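Local coordinates for protein ferredoxin NADP reductase (Plasmodium falciparum, PDB 3JQR) that transfers electrons between NADP(H) and [2Fe-2S] ferredoxin through a bound FAD, and may serve the last step of apicoplast isoprenoid precursor synthesis, at residues I24-P29 / S222-N227; G51-I56 / G155-F160; C18-K23 / Y36-N41. The protein carries 1 engineered substitution. One frame throughout, in Å; residues are numbered along the deposited sequence.

Interaction 1. Residues I24-P29 / S222-N227; sequences INLVRP and SILYLN
Leu-26, the first residue past the end of its strand to meet 222-227, lays CD1 over one face of the Tyr-225 ring. The methyl carbon stands 4.1 Å from the ring centroid and 20° off the normal, a CH-pi contact displaced toward the CE2-CZ rim. Hydrogen bonds of Tyr-225 OH to Ser-106 and His-37 probably limit the ring's movement. The backbone of Leu-26 is joined to the other segment through a water, which donates to Leu-26 O at 3.0 Å and also to Ile-223 O, while it accepts from Leu-226 N. Next comes Val-27, whose CG1 lies 3.7 Å from Leu-224 CD2, the two side chains running alongside each other in the same direction. Arg-28 supplies the main polar grip. Bends at chi2 and chi3 (68° and 66°) fold its chain back, so that both terminal nitrogens close end-on upon a single carbonyl: Arg-28 NH1 lies 3.1 Å and Arg-28 NH2 3.0 Å from Ile-223 O. This oxygen sits close to the guanidinium plane, and NH2 approaches it on a lone pair. Over one face of the same group lies Leu-226 CD2, 3.4 Å from Arg-28 NH2. Ile-223 to Leu-226 form a type II beta turn leading into helix 226-235, and the whole is an interdomain contact of the two-domain ferredoxin-NADP reductase fold, between the FAD-binding beta domain and the NADP-binding domain.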
ATOM      1  N   ILE A  24     -13.163 -22.364   2.267  1.00 41.77           N
ATOM      2  CA  ILE A  24     -13.856 -22.109   3.520  1.00 41.85           C
ATOM      3  C   ILE A  24     -13.556 -20.726   4.087  1.00 41.89           C
ATOM      4  O   ILE A  24     -12.421 -20.243   4.048  1.00 41.60           O
ATOM      5  CB  ILE A  24     -13.540 -23.180   4.585  1.00 42.13           C
ATOM      6  CG1 ILE A  24     -12.091 -23.056   5.061  1.00 42.79           C
ATOM      7  CG2 ILE A  24     -13.811 -24.574   4.031  1.00 42.85           C
ATOM      8  CD1 ILE A  24     -11.855 -23.641   6.443  1.00 42.85           C
ATOM      9  N   ASN A  25     -14.602 -20.096   4.607  1.00 41.80           N
ATOM     10  CA  ASN A  25     -14.499 -18.821   5.288  1.00 42.17           C
ATOM     11  C   ASN A  25     -13.655 -18.985   6.550  1.00 41.35           C
ATOM     12  O   ASN A  25     -13.924 -19.864   7.367  1.00 41.83           O
ATOM     13  CB  ASN A  25     -15.905 -18.335   5.647  1.00 42.87           C
ATOM     14  CG  ASN A  25     -15.982 -16.837   5.836  1.00 44.86           C
ATOM     15  OD1 ASN A  25     -15.528 -16.066   4.990  1.00 46.60           O
ATOM     16  ND2 ASN A  25     -16.575 -16.415   6.944  1.00 47.86           N
ATOM     17  N   LEU A  26     -12.636 -18.147   6.706  1.00 40.37           N
ATOM     18  CA  LEU A  26     -11.708 -18.267   7.833  1.00 38.80           C
ATOM     19  C   LEU A  26     -12.129 -17.498   9.084  1.00 38.22           C
ATOM     20  O   LEU A  26     -11.604 -17.742  10.171  1.00 38.06           O
ATOM     21  CB  LEU A  26     -10.304 -17.828   7.418  1.00 38.92           C
ATOM     22  CG  LEU A  26      -9.400 -18.912   6.841  1.00 37.93           C
ATOM     23  CD1 LEU A  26      -8.005 -18.357   6.598  1.00 37.43           C
ATOM     24  CD2 LEU A  26      -9.350 -20.093   7.799  1.00 38.69           C
ATOM     25  N   VAL A  27     -13.065 -16.567   8.935  1.00 37.51           N
ATOM     26  CA  VAL A  27     -13.480 -15.731  10.057  1.00 36.73           C
ATOM     27  C   VAL A  27     -14.845 -16.148  10.601  1.00 37.22           C
ATOM     28  O   VAL A  27     -15.648 -16.747   9.888  1.00 36.89           O
ATOM     29  CB  VAL A  27     -13.506 -14.236   9.671  1.00 36.43           C
ATOM     30  CG1 VAL A  27     -12.112 -13.764   9.290  1.00 33.86           C
ATOM     31  CG2 VAL A  27     -14.485 -13.999   8.531  1.00 34.95           C
ATOM     32  N   ARG A  28     -15.091 -15.840  11.872  1.00 37.46           N
ATOM     33  CA  ARG A  28     -16.382 -16.112  12.499  1.00 37.70           C
ATOM     34  C   ARG A  28     -17.338 -14.937  12.253  1.00 38.48           C
ATOM     35  O   ARG A  28     -16.922 -13.891  11.758  1.00 38.68           O
ATOM     36  CB  ARG A  28     -16.211 -16.399  13.997  1.00 37.86           C
ATOM     37  CG  ARG A  28     -15.739 -17.823  14.332  1.00 36.22           C
ATOM     38  CD  ARG A  28     -14.303 -18.094  13.875  1.00 35.81           C
ATOM     39  NE  ARG A  28     -13.319 -17.291  14.599  1.00 32.97           N
ATOM     40  CZ  ARG A  28     -12.052 -17.142  14.220  1.00 32.35           C
ATOM     41  NH1 ARG A  28     -11.611 -17.739  13.120  1.00 31.87           N
ATOM     42  NH2 ARG A  28     -11.225 -16.393  14.936  1.00 29.58           N
ATOM     43  N   PRO A  29     -18.627 -15.104  12.594  1.00 39.24           N
ATOM     44  CA  PRO A  29     -19.652 -14.141  12.170  1.00 39.43           C
ATOM     45  C   PRO A  29     -19.475 -12.686  12.619  1.00 39.74           C
ATOM     46  O   PRO A  29     -19.984 -11.784  11.959  1.00 39.91           O
ATOM     47  CB  PRO A  29     -20.944 -14.720  12.761  1.00 39.39           C
ATOM     48  CG  PRO A  29     -20.664 -16.173  12.924  1.00 39.33           C
ATOM     49  CD  PRO A  29     -19.215 -16.250  13.309  1.00 39.16           C
ATOM     50  N   SER A 222     -11.835 -12.315  14.039  1.00 30.66           N
ATOM     51  CA  SER A 222     -11.054 -11.989  12.847  1.00 29.28           C
ATOM     52  C   SER A 222      -9.694 -12.681  12.836  1.00 28.13           C
ATOM     53  O   SER A 222      -8.937 -12.556  11.877  1.00 28.09           O
ATOM     54  CB  SER A 222     -10.861 -10.474  12.724  1.00 28.81           C
ATOM     55  OG  SER A 222     -12.100  -9.817  12.539  1.00 31.25           O
ATOM     56  N   ILE A 223      -9.381 -13.400  13.909  1.00 27.21           N
ATOM     57  CA  ILE A 223      -8.134 -14.151  13.979  1.00 25.38           C
ATOM     58  C   ILE A 223      -8.140 -15.278  12.953  1.00 24.24           C
ATOM     59  O   ILE A 223      -8.940 -16.200  13.043  1.00 24.16           O
ATOM     60  CB  ILE A 223      -7.909 -14.750  15.385  1.00 25.72           C
ATOM     61  CG1 ILE A 223      -7.903 -13.639  16.441  1.00 23.60           C
ATOM     62  CG2 ILE A 223      -6.608 -15.553  15.423  1.00 22.75           C
ATOM     63  CD1 ILE A 223      -7.740 -14.143  17.862  1.00 21.50           C
ATOM     64  N   LEU A 224      -7.250 -15.196  11.970  1.00 23.85           N
ATOM     65  CA  LEU A 224      -7.158 -16.236  10.954  1.00 22.61           C
ATOM     66  C   LEU A 224      -6.395 -17.440  11.492  1.00 22.24           C
ATOM     67  O   LEU A 224      -5.481 -17.294  12.305  1.00 21.57           O
ATOM     68  CB  LEU A 224      -6.491 -15.694   9.693  1.00 22.19           C
ATOM     69  CG  LEU A 224      -7.080 -14.382   9.173  1.00 22.90           C
ATOM     70  CD1 LEU A 224      -6.271 -13.854   8.004  1.00 18.67           C
ATOM     71  CD2 LEU A 224      -8.548 -14.555   8.791  1.00 20.06           C
ATOM     72  N   TYR A 225      -6.783 -18.627  11.038  1.00 21.55           N
ATOM     73  CA  TYR A 225      -6.162 -19.870  11.477  1.00 23.05           C
ATOM     74  C   TYR A 225      -6.164 -20.001  12.995  1.00 24.03           C
ATOM     75  O   TYR A 225      -5.210 -20.504  13.584  1.00 24.39           O
ATOM     76  CB  TYR A 225      -4.740 -19.996  10.911  1.00 23.83           C
ATOM     77  CG  TYR A 225      -4.718 -20.140   9.406  1.00 23.21           C
ATOM     78  CD1 TYR A 225      -5.147 -21.310   8.798  1.00 23.87           C
ATOM     79  CD2 TYR A 225      -4.285 -19.100   8.592  1.00 24.30           C
ATOM     80  CE1 TYR A 225      -5.137 -21.448   7.424  1.00 23.23           C
ATOM     81  CE2 TYR A 225      -4.272 -19.228   7.215  1.00 22.26           C
ATOM     82  CZ  TYR A 225      -4.699 -20.404   6.637  1.00 23.05           C
ATOM     83  OH  TYR A 225      -4.692 -20.541   5.267  1.00 23.33           O
ATOM     84  N   LEU A 226      -7.247 -19.557  13.625  1.00 26.14           N
ATOM     85  CA  LEU A 226      -7.368 -19.640  15.075  1.00 27.22           C
ATOM     86  C   LEU A 226      -7.178 -21.076  15.577  1.00 28.21           C
ATOM     87  O   LEU A 226      -6.490 -21.304  16.573  1.00 28.64           O
ATOM     88  CB  LEU A 226      -8.713 -19.079  15.541  1.00 27.27           C
ATOM     89  CG  LEU A 226      -8.919 -19.051  17.058  1.00 27.23           C
ATOM     90  CD1 LEU A 226      -7.797 -18.279  17.744  1.00 25.97           C
ATOM     91  CD2 LEU A 226     -10.278 -18.466  17.413  1.00 25.29           C
ATOM     92  N   ASN A 227      -7.782 -22.036  14.880  1.00 28.53           N
ATOM     93  CA  ASN A 227      -7.652 -23.451  15.238  1.00 29.22           C
ATOM     94  C   ASN A 227      -6.205 -23.940  15.285  1.00 28.43           C
ATOM     95  O   ASN A 227      -5.799 -24.597  16.243  1.00 27.52           O
ATOM     96  CB  ASN A 227      -8.457 -24.329  14.276  1.00 30.23           C
ATOM     97  CG  ASN A 227      -9.955 -24.128  14.415  1.00 33.28           C
ATOM     98  OD1 ASN A 227     -10.745 -24.738  13.693  1.00 35.38           O
ATOM     99  ND2 ASN A 227     -10.353 -23.267  15.344  1.00 35.19           N
TER
HETATM  100  O   HOH W   1      -9.248 -19.029  11.418  1.00 28.43           O

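Interaction 2. Residues G51-I56 / G155-F160; sequences GHTCGI and GAHGYF
Thr-53 and His-157 pair through their backbones at the tight centre of this contact. Thr-53 N reaches His-157 O at 2.9 Å in an almost straight bond (177°), and His-157 N returns one to Thr-53 O at 3.1 Å. Their side chains rise on the same face of the sheet and cross at about a right angle, with Thr-53 OG1 3.3 Å from His-157 CB. The chi1 of 66° sets OG1 between the backbone N and carbonyl carbon of Thr-53, over the neighbouring strand. Beyond it, the His-157 imidazole turns its edge to Gly-55 N, which lies 3.7 Å from His-157 CD2; hydrogen bonds of its two nitrogens to Thr-154 and Asn-8 fix the ring's rotation. This is one antiparallel hydrogen-bonded pair in the six-stranded antiparallel beta barrel of the FAD-binding domain, where strand 53-56 runs between 101-104 and 150-157, and Thr-53 itself touches the bound FAD. On the other side of the strands, Ala-156 CB packs 3.7 Å from His-52 ND1, a nitrogen hydrogen-bonded to the backbone of Leu-49. The far edge of the His-52 ring is directed at Gly-158 O, 3.3 Å from His-52 CD2.

Toward Gly-51 and Phe-160 the regular pairing gives way to a looser join. Here the segments meet by a CA-H...O contact of 3.0 Å from Gly-51 CA to Phe-160 O, and a water donates to Gly-51 O while accepting only weakly from Phe-160 N. Gly-158 is partly exposed, and Tyr-159, whose CB points away from 51-56, is exposed. Phe-160, by contrast, is buried: its ring leads away from 51-56 and meets Tyr-282 edge-to-face.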
ATOM      1  N   GLY A  51       7.179 -20.188   3.825  1.00 24.40           N
ATOM      2  CA  GLY A  51       7.461 -18.760   3.756  1.00 23.07           C
ATOM      3  C   GLY A  51       7.351 -18.192   2.353  1.00 23.29           C
ATOM      4  O   GLY A  51       7.351 -16.973   2.168  1.00 23.91           O
ATOM      5  N   HIS A  52       7.258 -19.067   1.354  1.00 22.69           N
ATOM      6  CA  HIS A  52       7.124 -18.613  -0.029  1.00 23.06           C
ATOM      7  C   HIS A  52       5.714 -18.144  -0.337  1.00 23.06           C
ATOM      8  O   HIS A  52       4.760 -18.487   0.367  1.00 23.18           O
ATOM      9  CB  HIS A  52       7.524 -19.705  -1.024  1.00 22.56           C
ATOM     10  CG  HIS A  52       8.995 -19.773  -1.285  1.00 23.47           C
ATOM     11  ND1 HIS A  52       9.644 -20.951  -1.592  1.00 22.70           N
ATOM     12  CD2 HIS A  52       9.948 -18.812  -1.268  1.00 24.55           C
ATOM     13  CE1 HIS A  52      10.931 -20.709  -1.763  1.00 21.94           C
ATOM     14  NE2 HIS A  52      11.143 -19.420  -1.572  1.00 24.30           N
ATOM     15  N   THR A  53       5.591 -17.347  -1.388  1.00 23.07           N
ATOM     16  CA  THR A  53       4.288 -16.952  -1.881  1.00 23.53           C
ATOM     17  C   THR A  53       4.046 -17.633  -3.222  1.00 23.34           C
ATOM     18  O   THR A  53       4.970 -18.168  -3.832  1.00 21.57           O
ATOM     19  CB  THR A  53       4.182 -15.425  -2.042  1.00 23.43           C
ATOM     20  OG1 THR A  53       5.072 -14.988  -3.077  1.00 22.84           O
ATOM     21  CG2 THR A  53       4.548 -14.727  -0.735  1.00 23.51           C
ATOM     22  N   CYS A  54       2.797 -17.633  -3.662  1.00 24.51           N
ATOM     23  CA  CYS A  54       2.461 -18.128  -4.982  1.00 25.61           C
ATOM     24  C   CYS A  54       1.652 -17.056  -5.686  1.00 25.86           C
ATOM     25  O   CYS A  54       0.920 -16.299  -5.048  1.00 26.72           O
ATOM     26  CB  CYS A  54       1.652 -19.423  -4.891  1.00 25.52           C
ATOM     27  SG  CYS A  54      -0.092 -19.194  -4.442  1.00 30.09           S
ATOM     28  N   GLY A  55       1.789 -16.984  -7.002  1.00 25.42           N
ATOM     29  CA  GLY A  55       1.015 -16.037  -7.774  1.00 25.80           C
ATOM     30  C   GLY A  55      -0.221 -16.702  -8.332  1.00 26.57           C
ATOM     31  O   GLY A  55      -0.148 -17.789  -8.903  1.00 27.13           O
ATOM     32  N   ILE A  56      -1.365 -16.055  -8.147  1.00 26.93           N
ATOM     33  CA  ILE A  56      -2.600 -16.498  -8.765  1.00 27.94           C
ATOM     34  C   ILE A  56      -2.931 -15.566  -9.927  1.00 28.42           C
ATOM     35  O   ILE A  56      -2.970 -14.348  -9.754  1.00 29.19           O
ATOM     36  CB  ILE A  56      -3.764 -16.483  -7.755  1.00 28.21           C
ATOM     37  CG1 ILE A  56      -3.524 -17.516  -6.651  1.00 28.00           C
ATOM     38  CG2 ILE A  56      -5.088 -16.738  -8.459  1.00 28.64           C
ATOM     39  CD1 ILE A  56      -4.614 -17.558  -5.605  1.00 26.02           C
ATOM     40  N   GLY A 155       5.160 -19.311  -9.601  1.00 25.70           N
ATOM     41  CA  GLY A 155       6.025 -19.354  -8.424  1.00 25.78           C
ATOM     42  C   GLY A 155       7.041 -20.481  -8.435  1.00 26.16           C
ATOM     43  O   GLY A 155       7.265 -21.117  -9.464  1.00 25.02           O
ATOM     44  N   ALA A 156       7.667 -20.727  -7.286  1.00 26.63           N
ATOM     45  CA  ALA A 156       7.412 -19.957  -6.073  1.00 27.19           C
ATOM     46  C   ALA A 156       8.077 -18.579  -6.118  1.00 28.08           C
ATOM     47  O   ALA A 156       8.977 -18.340  -6.925  1.00 27.85           O
ATOM     48  CB  ALA A 156       7.886 -20.733  -4.852  1.00 26.89           C
ATOM     49  N   HIS A 157       7.631 -17.679  -5.245  1.00 28.31           N
ATOM     50  CA  HIS A 157       8.207 -16.339  -5.161  1.00 28.35           C
ATOM     51  C   HIS A 157       8.624 -15.994  -3.735  1.00 29.04           C
ATOM     52  O   HIS A 157       8.014 -16.458  -2.774  1.00 28.97           O
ATOM     53  CB  HIS A 157       7.198 -15.287  -5.624  1.00 27.59           C
ATOM     54  CG  HIS A 157       6.554 -15.591  -6.939  1.00 25.86           C
ATOM     55  ND1 HIS A 157       7.224 -15.486  -8.139  1.00 25.65           N
ATOM     56  CD2 HIS A 157       5.290 -15.967  -7.246  1.00 26.67           C
ATOM     57  CE1 HIS A 157       6.405 -15.798  -9.126  1.00 26.91           C
ATOM     58  NE2 HIS A 157       5.225 -16.093  -8.611  1.00 27.52           N
ATOM     59  N   GLY A 158       9.656 -15.167  -3.602  1.00 29.17           N
ATOM     60  CA  GLY A 158       9.984 -14.565  -2.312  1.00 29.42           C
ATOM     61  C   GLY A 158      11.173 -15.145  -1.571  1.00 29.72           C
ATOM     62  O   GLY A 158      11.768 -16.133  -2.000  1.00 29.61           O
ATOM     63  N   TYR A 159      11.511 -14.522  -0.442  1.00 30.01           N
ATOM     64  CA  TYR A 159      12.640 -14.957   0.386  1.00 30.64           C
ATOM     65  C   TYR A 159      12.325 -14.949   1.887  1.00 29.07           C
ATOM     66  O   TYR A 159      13.234 -14.946   2.712  1.00 28.89           O
ATOM     67  CB  TYR A 159      13.862 -14.072   0.129  1.00 32.19           C
ATOM     68  CG  TYR A 159      14.394 -14.154  -1.279  1.00 37.30           C
ATOM     69  CD1 TYR A 159      15.337 -15.110  -1.632  1.00 42.65           C
ATOM     70  CD2 TYR A 159      13.951 -13.274  -2.259  1.00 41.92           C
ATOM     71  CE1 TYR A 159      15.826 -15.189  -2.925  1.00 46.64           C
ATOM     72  CE2 TYR A 159      14.432 -13.346  -3.554  1.00 45.16           C
ATOM     73  CZ  TYR A 159      15.369 -14.304  -3.881  1.00 47.99           C
ATOM     74  OH  TYR A 159      15.851 -14.378  -5.169  1.00 52.24           O
ATOM     75  N   PHE A 160      11.042 -14.939   2.233  1.00 27.37           N
ATOM     76  CA  PHE A 160      10.606 -14.893   3.626  1.00 26.07           C
ATOM     77  C   PHE A 160      10.645 -16.307   4.211  1.00 26.18           C
ATOM     78  O   PHE A 160       9.604 -16.876   4.538  1.00 25.98           O
ATOM     79  CB  PHE A 160       9.186 -14.317   3.680  1.00 25.85           C
ATOM     80  CG  PHE A 160       8.804 -13.688   5.002  1.00 22.77           C
ATOM     81  CD1 PHE A 160       9.515 -12.614   5.519  1.00 20.31           C
ATOM     82  CD2 PHE A 160       7.691 -14.142   5.697  1.00 20.40           C
ATOM     83  CE1 PHE A 160       9.140 -12.028   6.725  1.00 17.42           C
ATOM     84  CE2 PHE A 160       7.312 -13.563   6.896  1.00 20.44           C
ATOM     85  CZ  PHE A 160       8.034 -12.503   7.411  1.00 20.22           C
TER
HETATM   86  O   HOH W   2       8.189 -15.134   0.509  1.00 27.63           O

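Interaction 3. Residues C18-K23 / Y36-N41; sequences CKIVDK and YHLEIN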
ATOM      1  N   CYS A  18      -3.985 -25.888 -11.727  1.00 33.29           N
ATOM      2  CA  CYS A  18      -4.382 -26.524 -10.475  1.00 34.05           C
ATOM      3  C   CYS A  18      -5.892 -26.565 -10.306  1.00 35.18           C
ATOM      4  O   CYS A  18      -6.641 -26.049 -11.133  1.00 35.79           O
ATOM      5  CB  CYS A  18      -3.767 -25.792  -9.281  1.00 34.26           C
ATOM      6  SG  CYS A  18      -1.975 -25.643  -9.339  1.00 31.34           S
ATOM      7  N   LYS A  19      -6.327 -27.170  -9.209  1.00 36.19           N
ATOM      8  CA  LYS A  19      -7.739 -27.361  -8.952  1.00 37.25           C
ATOM      9  C   LYS A  19      -8.044 -26.963  -7.513  1.00 37.21           C
ATOM     10  O   LYS A  19      -7.254 -27.224  -6.606  1.00 37.26           O
ATOM     11  CB  LYS A  19      -8.102 -28.829  -9.190  1.00 37.71           C
ATOM     12  CG  LYS A  19      -9.528 -29.080  -9.659  1.00 41.49           C
ATOM     13  CD  LYS A  19      -9.575 -30.317 -10.553  1.00 45.17           C
ATOM     14  CE  LYS A  19     -10.993 -30.826 -10.752  1.00 48.56           C
ATOM     15  NZ  LYS A  19     -11.515 -31.515  -9.536  1.00 50.39           N
ATOM     16  N   ILE A  20      -9.185 -26.315  -7.315  1.00 37.66           N
ATOM     17  CA  ILE A  20      -9.654 -25.963  -5.984  1.00 37.82           C
ATOM     18  C   ILE A  20     -10.408 -27.147  -5.392  1.00 38.78           C
ATOM     19  O   ILE A  20     -11.379 -27.623  -5.980  1.00 39.15           O
ATOM     20  CB  ILE A  20     -10.602 -24.750  -6.033  1.00 37.54           C
ATOM     21  CG1 ILE A  20      -9.853 -23.500  -6.500  1.00 36.17           C
ATOM     22  CG2 ILE A  20     -11.239 -24.512  -4.673  1.00 36.41           C
ATOM     23  CD1 ILE A  20      -8.883 -22.952  -5.482  1.00 33.72           C
ATOM     24  N   VAL A  21      -9.958 -27.630  -4.237  1.00 39.68           N
ATOM     25  CA  VAL A  21     -10.649 -28.720  -3.553  1.00 40.54           C
ATOM     26  C   VAL A  21     -11.505 -28.209  -2.400  1.00 41.26           C
ATOM     27  O   VAL A  21     -12.553 -28.778  -2.097  1.00 42.03           O
ATOM     28  CB  VAL A  21      -9.676 -29.798  -3.036  1.00 40.55           C
ATOM     29  CG1 VAL A  21      -9.309 -30.762  -4.151  1.00 41.16           C
ATOM     30  CG2 VAL A  21      -8.436 -29.161  -2.435  1.00 40.23           C
ATOM     31  N   ASP A  22     -11.066 -27.132  -1.760  1.00 42.13           N
ATOM     32  CA  ASP A  22     -11.836 -26.571  -0.661  1.00 42.98           C
ATOM     33  C   ASP A  22     -11.795 -25.048  -0.645  1.00 42.40           C
ATOM     34  O   ASP A  22     -10.777 -24.436  -0.965  1.00 42.33           O
ATOM     35  CB  ASP A  22     -11.344 -27.125   0.678  1.00 43.49           C
ATOM     36  CG  ASP A  22     -12.479 -27.364   1.659  1.00 45.64           C
ATOM     37  OD1 ASP A  22     -13.647 -27.131   1.286  1.00 46.97           O
ATOM     38  OD2 ASP A  22     -12.199 -27.793   2.798  1.00 49.15           O
ATOM     39  N   LYS A  23     -12.921 -24.449  -0.278  1.00 41.91           N
ATOM     40  CA  LYS A  23     -12.994 -23.017  -0.059  1.00 41.73           C
ATOM     41  C   LYS A  23     -13.827 -22.760   1.187  1.00 41.92           C
ATOM     42  O   LYS A  23     -15.047 -22.931   1.176  1.00 42.62           O
ATOM     43  CB  LYS A  23     -13.606 -22.314  -1.270  1.00 41.46           C
ATOM     44  CG  LYS A  23     -13.678 -20.798  -1.148  1.00 40.13           C
ATOM     45  CD  LYS A  23     -14.211 -20.186  -2.431  1.00 38.52           C
ATOM     46  CE  LYS A  23     -14.516 -18.709  -2.268  1.00 35.76           C
ATOM     47  NZ  LYS A  23     -15.337 -18.208  -3.405  1.00 35.07           N
ATOM     48  N   TYR A  36     -11.084 -16.069   2.814  1.00 33.56           N
ATOM     49  CA  TYR A  36     -11.243 -17.462   2.423  1.00 33.53           C
ATOM     50  C   TYR A  36      -9.943 -18.249   2.478  1.00 32.56           C
ATOM     51  O   TYR A  36      -8.902 -17.807   1.987  1.00 32.10           O
ATOM     52  CB  TYR A  36     -11.844 -17.577   1.019  1.00 33.85           C
ATOM     53  CG  TYR A  36     -13.277 -17.115   0.923  1.00 36.17           C
ATOM     54  CD1 TYR A  36     -13.595 -15.919   0.296  1.00 36.30           C
ATOM     55  CD2 TYR A  36     -14.313 -17.871   1.458  1.00 38.05           C
ATOM     56  CE1 TYR A  36     -14.900 -15.488   0.201  1.00 38.51           C
ATOM     57  CE2 TYR A  36     -15.628 -17.446   1.369  1.00 40.08           C
ATOM     58  CZ  TYR A  36     -15.914 -16.252   0.738  1.00 41.00           C
ATOM     59  OH  TYR A  36     -17.214 -15.813   0.641  1.00 41.41           O
ATOM     60  N   HIS A  37     -10.026 -19.423   3.087  1.00 31.52           N
ATOM     61  CA  HIS A  37      -8.985 -20.419   2.976  1.00 31.12           C
ATOM     62  C   HIS A  37      -9.250 -21.219   1.706  1.00 30.58           C
ATOM     63  O   HIS A  37     -10.377 -21.659   1.465  1.00 29.41           O
ATOM     64  CB  HIS A  37      -9.011 -21.340   4.193  1.00 31.37           C
ATOM     65  CG  HIS A  37      -8.015 -22.453   4.129  1.00 31.15           C
ATOM     66  ND1 HIS A  37      -6.661 -22.249   4.281  1.00 33.69           N
ATOM     67  CD2 HIS A  37      -8.176 -23.783   3.936  1.00 31.15           C
ATOM     68  CE1 HIS A  37      -6.029 -23.404   4.179  1.00 32.42           C
ATOM     69  NE2 HIS A  37      -6.925 -24.352   3.971  1.00 33.30           N
ATOM     70  N   LEU A  38      -8.220 -21.388   0.885  1.00 29.96           N
ATOM     71  CA  LEU A  38      -8.353 -22.159  -0.342  1.00 30.31           C
ATOM     72  C   LEU A  38      -7.467 -23.394  -0.294  1.00 30.65           C
ATOM     73  O   LEU A  38      -6.263 -23.297  -0.048  1.00 29.96           O
ATOM     74  CB  LEU A  38      -7.992 -21.308  -1.561  1.00 30.29           C
ATOM     75  CG  LEU A  38      -8.859 -20.075  -1.819  1.00 31.52           C
ATOM     76  CD1 LEU A  38      -8.387 -19.347  -3.068  1.00 33.45           C
ATOM     77  CD2 LEU A  38     -10.323 -20.465  -1.946  1.00 31.74           C
ATOM     78  N   GLU A  39      -8.068 -24.555  -0.524  1.00 31.13           N
ATOM     79  CA  GLU A  39      -7.331 -25.808  -0.577  1.00 32.36           C
ATOM     80  C   GLU A  39      -7.027 -26.128  -2.036  1.00 31.87           C
ATOM     81  O   GLU A  39      -7.925 -26.478  -2.801  1.00 31.61           O
ATOM     82  CB  GLU A  39      -8.172 -26.927   0.039  1.00 33.59           C
ATOM     83  CG  GLU A  39      -8.784 -26.571   1.392  1.00 36.61           C
ATOM     84  CD  GLU A  39      -8.235 -27.412   2.535  1.00 41.45           C
ATOM     85  OE1 GLU A  39      -8.652 -28.586   2.664  1.00 41.42           O
ATOM     86  OE2 GLU A  39      -7.403 -26.898   3.314  1.00 40.43           O
ATOM     87  N   ILE A  40      -5.764 -26.000  -2.422  1.00 31.68           N
ATOM     88  CA  ILE A  40      -5.401 -26.145  -3.826  1.00 31.15           C
ATOM     89  C   ILE A  40      -4.630 -27.422  -4.134  1.00 31.56           C
ATOM     90  O   ILE A  40      -3.598 -27.710  -3.526  1.00 32.39           O
ATOM     91  CB  ILE A  40      -4.601 -24.936  -4.333  1.00 31.29           C
ATOM     92  CG1 ILE A  40      -5.379 -23.643  -4.082  1.00 30.34           C
ATOM     93  CG2 ILE A  40      -4.286 -25.095  -5.814  1.00 30.65           C
ATOM     94  CD1 ILE A  40      -4.652 -22.399  -4.536  1.00 29.86           C
ATOM     95  N   ASN A  41      -5.149 -28.176  -5.096  1.00 31.62           N
ATOM     96  CA  ASN A  41      -4.504 -29.386  -5.575  1.00 32.18           C
ATOM     97  C   ASN A  41      -3.583 -29.073  -6.749  1.00 31.94           C
ATOM     98  O   ASN A  41      -4.029 -28.591  -7.791  1.00 32.88           O
ATOM     99  CB  ASN A  41      -5.560 -30.419  -5.979  1.00 32.89           C
ATOM    100  CG  ASN A  41      -4.979 -31.574  -6.770  1.00 33.01           C
ATOM    101  OD1 ASN A  41      -3.846 -31.996  -6.542  1.00 32.26           O
ATOM    102  ND2 ASN A  41      -5.761 -32.096  -7.707  1.00 34.84           N
TER
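A beta hairpin of the FAD-binding domain brings strands 16-25 and 35-41 together, and a classic beta bulge interrupts its ladder. Val-21 and Asp-22 both face Glu-39, whose carbonyl oxygen is placed with some uncertainty; Glu-39 N makes a straight bond of 2.7 Å to Asp-22 O. Before the bulge, Lys-19 and Asn-41 form a hydrogen-bonded pair. On the face carrying Ile-20, Ile-40, Lys-23 and Leu-38, Ile-20 CD1 meets Ile-40 CG1 at 3.8 Å, and Lys-23 CG presses on Leu-38 CD2 at 3.5 Å. Lys-23, with CG anti to its backbone N (chi1 -178°) and extended from there on, passes alongside Leu-38 to set CE above the centre of the Tyr-36 ring. The Tyr-36 centroid is 3.7 Å from Lys-23 CE and 4.6 Å from Lys-23 NZ, giving CH-pi and cation-pi contacts over one face, while NZ also bonds to the carbonyls of Ile-142 and Leu-145. On the opposite face the carboxylates of Asp-22 and Glu-39 come close, though their spacing is only approximate. Glu-39 OE2 accepts from His-37 NE2 at 2.7 Å, near the imidazole plane, which may ease the like charges. The hairpin belongs to the antiparallel beta barrel characteristic of ferredoxin-NADP reductases.

Overall arrangement
All three interactions reach one antiparallel sheet of the FAD-binding domain. Interactions 1 and 3 share strand 16-25 and touch directly: Ile-24 O lies 2.7 Å from His-37 N, and Tyr-225 OH lies 2.8 Å from His-37 ND1, so the hairpin runs straight into the interdomain contact. Interaction 2 sits further across the sheet, its centre 17 Å from that of interaction 3 and 23 Å from that of interaction 1, on the opposite side of the chain's centre from the latter. Interactions 1 and 2 lie near the flavin: Thr-53 of interaction 2 touches FAD, its side chain about 4 Å away, while the Leu-224 side chain of interaction 1 stays about 7 Å from it.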